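Local coordinates for tetratricopeptide TPR_2 repeat protein (PDB 5DJS) that has no assigned function but joins tetratricopeptide repeats to a GT-B region of glycosyl transferase family 41, with uridine-5'-diphosphate bound in the model, at residues 45-48 with 49-53; 512-515 with 516-519. The protein carries 1 engineered substitution. One frame throughout, in Å; residues are numbered along the deposited sequence.

Both contacts are short stretches of one helix, about two turns each, held by i to i+4 backbone bonds, but they sit on opposite sides of the chain's centre, with centres about 46 Å apart and nearest atoms about 31 Å apart. Contact 1 lies on helix 43-56 of the tetratricopeptide region. It is largely buried, and leucines face neighbouring helices on several sides. Contact 2, near the end of helix 479-521, is partly buried: Tyr512, Met515 and Trp516 are directed at the parallel sheet containing strand 163-169 and its loops, whereas Arg514 and Arg517 are exposed. Apolar packing between side chains therefore marks the first, while arginines and aromatic polar groups mark the second.

Contact 1. Residues 45-48 with 49-53; sequences ALHL and LGLLH
Gly50 N donates to Leu46 O at 2.9 Å, the shortest hydrogen bond between residues 45-48 and 49-53. It belongs to helix 43-56 of a tetratricopeptide repeat, and Leu49-Gly50 matches the Leu-Gly pair of that repeat's sequence signature. Three further i to i+4 bonds continue the ladder: Leu49 N to Ala45 O, Leu51 N to His47 O, and Leu52 N to Leu48 O, this last at 3.1 Å.

The side chains divide over different faces of the helix. Leu51 sends its two methyls to separate partners. With CG anti to the carbonyl carbon (chi1 -53°), its CD1 meets CD1 of Leu48 at 3.9 Å, while CD2 goes to the His47 ring, with CG over one face of that ring. Since His47 has CG anti to its backbone N (chi1 168°), the imidazole extends beside this leucine. The ring also meets Tyr79, with Leu66 and Asn82 among its neighbours, which places this side of the helix between helices 59-72 and 77-89.

Leu48 has a second, looser apolar neighbour in Leu52, with CG to CD1 at 4.3 Å, and it also touches Cys32 on helix 25-38 and Ala16 and Gln20, among others, on helix 5-21. Leu49 packs against Cys32, Leu36 and Leu65, so the helix is enclosed by helices before and after it in the chain. Along the His47 ring, the nearest side-chain approach is CE1 to Leu51 CD2 at 3.6 Å, followed by NE2 to the same methyl at 3.8 Å.

Contact 2. Residues 512-515 with 516-519; sequences YRRM and WRDA
Trp516 N donates to Tyr512 O at 3.0 Å, the first i to i+4 bond between residues 512-515 and 516-519. The indole leaves the helix with CG anti to the backbone N (chi1 177°), and its CD1 is 4.2 Å from NH1 of Arg513, an oblique approach. Each polar group has a stronger partner outside the helix: Trp516 NE1 bonds to Asp158 O, and Arg513 NH1 to the carbonyls of Pro159 and Arg161.

Arg517 N gives a 2.8 Å bond to Arg513 O. Its side chain, bent at chi3, brings NH2 against the aliphatic CG of Arg514, and the two guanidinium planes stand 55° apart. The like-charged ends remain separated, Arg514 NH1 to Arg517 NH2 being 4.8 Å.

This stretch belongs to the long helix 479-521, which follows the sheet that includes strand 461-462 and ends on the one with strands 163-169, 240-243 and 263-266, consistent with the C-terminal helix of GT-B folds that crosses back to the N-terminal domain. Tyr512 touches Ile165, Ile240 and Val242 of the latter sheet, and its OH bonds to Tyr167 OH; Met515 rests on Val263 and Val265.

Asp518 N donates to Arg514 O at 3.2 Å. No salt bridge joins these side chains, since Asp518 OD1 lies 6.3 Å from Arg514 NH1. Ala519 N bonds to Met515 O at 3.1 Å, and its CB is 3.6 Å from that same oxygen.

Contact 1. Residues 45-48 with 49-53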
loop_
_atom_site.group_PDB
_atom_site.type_symbol
_atom_site.label_atom_id
_atom_site.label_comp_id
_atom_site.label_asym_id
_atom_site.label_seq_id
_atom_site.Cartn_x
_atom_site.Cartn_y
_atom_site.Cartn_z
ATOM N N ALA A 45 -10.914 21.358 15.120
ATOM C CA ALA A 45 -10.426 20.446 16.141
ATOM C C ALA A 45 -11.148 19.104 16.020
ATOM O O ALA A 45 -10.540 18.046 16.203
ATOM C CB ALA A 45 -10.648 21.048 17.519
ATOM N N LEU A 46 -12.454 19.166 15.752
ATOM C CA LEU A 46 -13.230 18.012 15.290
ATOM C C LEU A 46 -12.542 17.338 14.109
ATOM O O LEU A 46 -12.308 16.133 14.135
ATOM C CB LEU A 46 -14.647 18.439 14.868
ATOM C CG LEU A 46 -15.851 18.315 15.822
ATOM C CD1 LEU A 46 -15.529 17.823 17.226
ATOM C CD2 LEU A 46 -16.606 19.631 15.886
ATOM N N HIS A 47 -12.219 18.134 13.092
ATOM C CA HIS A 47 -11.493 17.657 11.908
ATOM C C HIS A 47 -10.145 16.972 12.206
ATOM O O HIS A 47 -9.861 15.907 11.658
ATOM C CB HIS A 47 -11.247 18.813 10.940
ATOM C CG HIS A 47 -10.276 18.483 9.850
ATOM N ND1 HIS A 47 -10.575 17.595 8.841
ATOM C CD2 HIS A 47 -9.013 18.917 9.615
ATOM C CE1 HIS A 47 -9.540 17.501 8.026
ATOM N NE2 HIS A 47 -8.578 18.286 8.476
ATOM N N LEU A 48 -9.325 17.591 13.052
ATOM C CA LEU A 48 -7.998 17.060 13.369
ATOM C C LEU A 48 -8.066 15.755 14.173
ATOM O O LEU A 48 -7.328 14.803 13.875
ATOM C CB LEU A 48 -7.158 18.110 14.111
ATOM C CG LEU A 48 -5.691 17.778 14.433
ATOM C CD1 LEU A 48 -4.939 17.207 13.236
ATOM C CD2 LEU A 48 -4.986 19.022 14.953
ATOM N N LEU A 49 -8.943 15.721 15.181
ATOM C CA LEU A 49 -9.307 14.464 15.860
ATOM C C LEU A 49 -9.831 13.404 14.891
ATOM O O LEU A 49 -9.575 12.217 15.070
ATOM C CB LEU A 49 -10.364 14.689 16.934
ATOM C CG LEU A 49 -9.937 14.951 18.367
ATOM C CD1 LEU A 49 -11.158 15.302 19.197
ATOM C CD2 LEU A 49 -9.254 13.745 18.980
ATOM N N GLY A 50 -10.590 13.843 13.894
ATOM C CA GLY A 50 -10.957 13.019 12.751
ATOM C C GLY A 50 -9.782 12.337 12.078
ATOM O O GLY A 50 -9.783 11.112 11.985
ATOM N N LEU A 51 -8.790 13.117 11.615
ATOM C CA LEU A 51 -7.582 12.563 10.953
ATOM C C LEU A 51 -6.894 11.528 11.817
ATOM O O LEU A 51 -6.605 10.427 11.359
ATOM C CB LEU A 51 -6.501 13.617 10.694
ATOM C CG LEU A 51 -6.746 14.914 9.968
ATOM C CD1 LEU A 51 -5.408 15.585 9.672
ATOM C CD2 LEU A 51 -7.483 14.627 8.695
ATOM N N LEU A 52 -6.616 11.926 13.057
ATOM C CA LEU A 52 -5.749 11.176 13.946
ATOM C C LEU A 52 -6.318 9.803 14.227
ATOM O O LEU A 52 -5.610 8.809 14.127
ATOM C CB LEU A 52 -5.534 11.939 15.259
ATOM C CG LEU A 52 -4.763 13.262 15.166
ATOM C CD1 LEU A 52 -4.935 14.060 16.454
ATOM C CD2 LEU A 52 -3.287 13.029 14.864
ATOM N N HIS A 53 -7.602 9.760 14.562
ATOM C CA HIS A 53 -8.312 8.494 14.747
ATOM C C HIS A 53 -8.450 7.694 13.447
ATOM O O HIS A 53 -8.453 6.465 13.480
ATOM C CB HIS A 53 -9.660 8.733 15.431
ATOM C CG HIS A 53 -9.530 8.986 16.900
ATOM N ND1 HIS A 53 -9.437 7.962 17.817
ATOM C CD2 HIS A 53 -9.428 10.135 17.609
ATOM C CE1 HIS A 53 -9.301 8.468 19.029
ATOM N NE2 HIS A 53 -9.291 9.784 18.931
#

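Contact 2. Residues 512-515 with 516-519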
loop_
_atom_site.group_PDB
_atom_site.type_symbol
_atom_site.label_atom_id
_atom_site.label_comp_id
_atom_site.label_asym_id
_atom_site.label_seq_id
_atom_site.Cartn_x
_atom_site.Cartn_y
_atom_site.Cartn_z
ATOM N N TYR A 512 18.500 -1.944 -12.926
ATOM C CA TYR A 512 19.114 -0.614 -12.724
ATOM C C TYR A 512 20.287 -0.350 -13.682
ATOM O O TYR A 512 20.435 0.753 -14.201
ATOM C CB TYR A 512 19.645 -0.441 -11.290
ATOM C CG TYR A 512 18.628 -0.340 -10.161
ATOM C CD1 TYR A 512 17.298 0.067 -10.379
ATOM C CD2 TYR A 512 19.019 -0.617 -8.847
ATOM C CE1 TYR A 512 16.393 0.156 -9.326
ATOM C CE2 TYR A 512 18.128 -0.525 -7.790
ATOM C CZ TYR A 512 16.818 -0.135 -8.026
ATOM O OH TYR A 512 15.944 -0.053 -6.962
ATOM N N ARG A 513 21.128 -1.358 -13.890
ATOM C CA ARG A 513 22.283 -1.231 -14.774
ATOM C C ARG A 513 21.857 -0.990 -16.224
ATOM O O ARG A 513 22.458 -0.183 -16.923
ATOM C CB ARG A 513 23.178 -2.482 -14.670
ATOM C CG ARG A 513 24.513 -2.406 -15.419
ATOM C CD ARG A 513 25.405 -1.242 -14.989
ATOM N NE ARG A 513 25.708 -1.229 -13.553
ATOM C CZ ARG A 513 26.534 -0.367 -12.960
ATOM N NH1 ARG A 513 27.165 0.577 -13.663
ATOM N NH2 ARG A 513 26.732 -0.442 -11.643
ATOM N N ARG A 514 20.820 -1.688 -16.665
ATOM C CA ARG A 514 20.363 -1.582 -18.044
ATOM C C ARG A 514 19.590 -0.283 -18.281
ATOM O O ARG A 514 19.591 0.239 -19.392
ATOM C CB ARG A 514 19.575 -2.834 -18.441
ATOM C CG ARG A 514 20.505 -4.041 -18.622
ATOM C CD ARG A 514 19.856 -5.402 -18.384
ATOM N NE ARG A 514 18.534 -5.492 -18.995
ATOM C CZ ARG A 514 18.290 -5.634 -20.300
ATOM N NH1 ARG A 514 19.281 -5.715 -21.195
ATOM N NH2 ARG A 514 17.027 -5.695 -20.722
ATOM N N MET A 515 18.950 0.240 -17.232
ATOM C CA MET A 515 18.404 1.601 -17.243
ATOM C C MET A 515 19.522 2.631 -17.419
ATOM O O MET A 515 19.379 3.597 -18.179
ATOM C CB MET A 515 17.691 1.934 -15.922
ATOM C CG MET A 515 16.391 1.203 -15.629
ATOM S SD MET A 515 15.895 1.472 -13.903
ATOM C CE MET A 515 14.960 -0.025 -13.612
ATOM N N TRP A 516 20.607 2.435 -16.672
ATOM C CA TRP A 516 21.757 3.335 -16.699
ATOM C C TRP A 516 22.526 3.265 -18.021
ATOM O O TRP A 516 22.850 4.304 -18.596
ATOM C CB TRP A 516 22.694 3.057 -15.521
ATOM C CG TRP A 516 23.915 3.909 -15.535
ATOM C CD1 TRP A 516 25.164 3.524 -15.892
ATOM C CD2 TRP A 516 24.003 5.297 -15.193
ATOM N NE1 TRP A 516 26.036 4.579 -15.789
ATOM C CE2 TRP A 516 25.349 5.681 -15.361
ATOM C CE3 TRP A 516 23.076 6.254 -14.760
ATOM C CZ2 TRP A 516 25.797 6.980 -15.110
ATOM C CZ3 TRP A 516 23.523 7.553 -14.513
ATOM C CH2 TRP A 516 24.875 7.900 -14.687
ATOM N N ARG A 517 22.812 2.054 -18.503
ATOM C CA ARG A 517 23.445 1.897 -19.813
ATOM C C ARG A 517 22.656 2.679 -20.859
ATOM O O ARG A 517 23.234 3.487 -21.571
ATOM C CB ARG A 517 23.592 0.419 -20.238
ATOM C CG ARG A 517 23.906 0.239 -21.734
ATOM C CD ARG A 517 24.509 -1.109 -22.121
ATOM N NE ARG A 517 23.840 -2.252 -21.495
ATOM C CZ ARG A 517 24.270 -2.921 -20.418
ATOM N NH1 ARG A 517 25.403 -2.596 -19.782
ATOM N NH2 ARG A 517 23.546 -3.941 -19.959
ATOM N N ASP A 518 21.346 2.443 -20.922
ATOM C CA ASP A 518 20.457 3.102 -21.901
ATOM C C ASP A 518 20.416 4.633 -21.793
ATOM O O ASP A 518 20.222 5.311 -22.801
ATOM C CB ASP A 518 19.025 2.542 -21.817
ATOM C CG ASP A 518 18.905 1.129 -22.386
ATOM O OD1 ASP A 518 19.908 0.382 -22.419
ATOM O OD2 ASP A 518 17.787 0.759 -22.792
ATOM N N ALA A 519 20.593 5.168 -20.586
ATOM C CA ALA A 519 20.659 6.619 -20.382
ATOM C C ALA A 519 21.946 7.211 -20.969
ATOM O O ALA A 519 21.908 8.247 -21.636
ATOM C CB ALA A 519 20.540 6.957 -18.902
#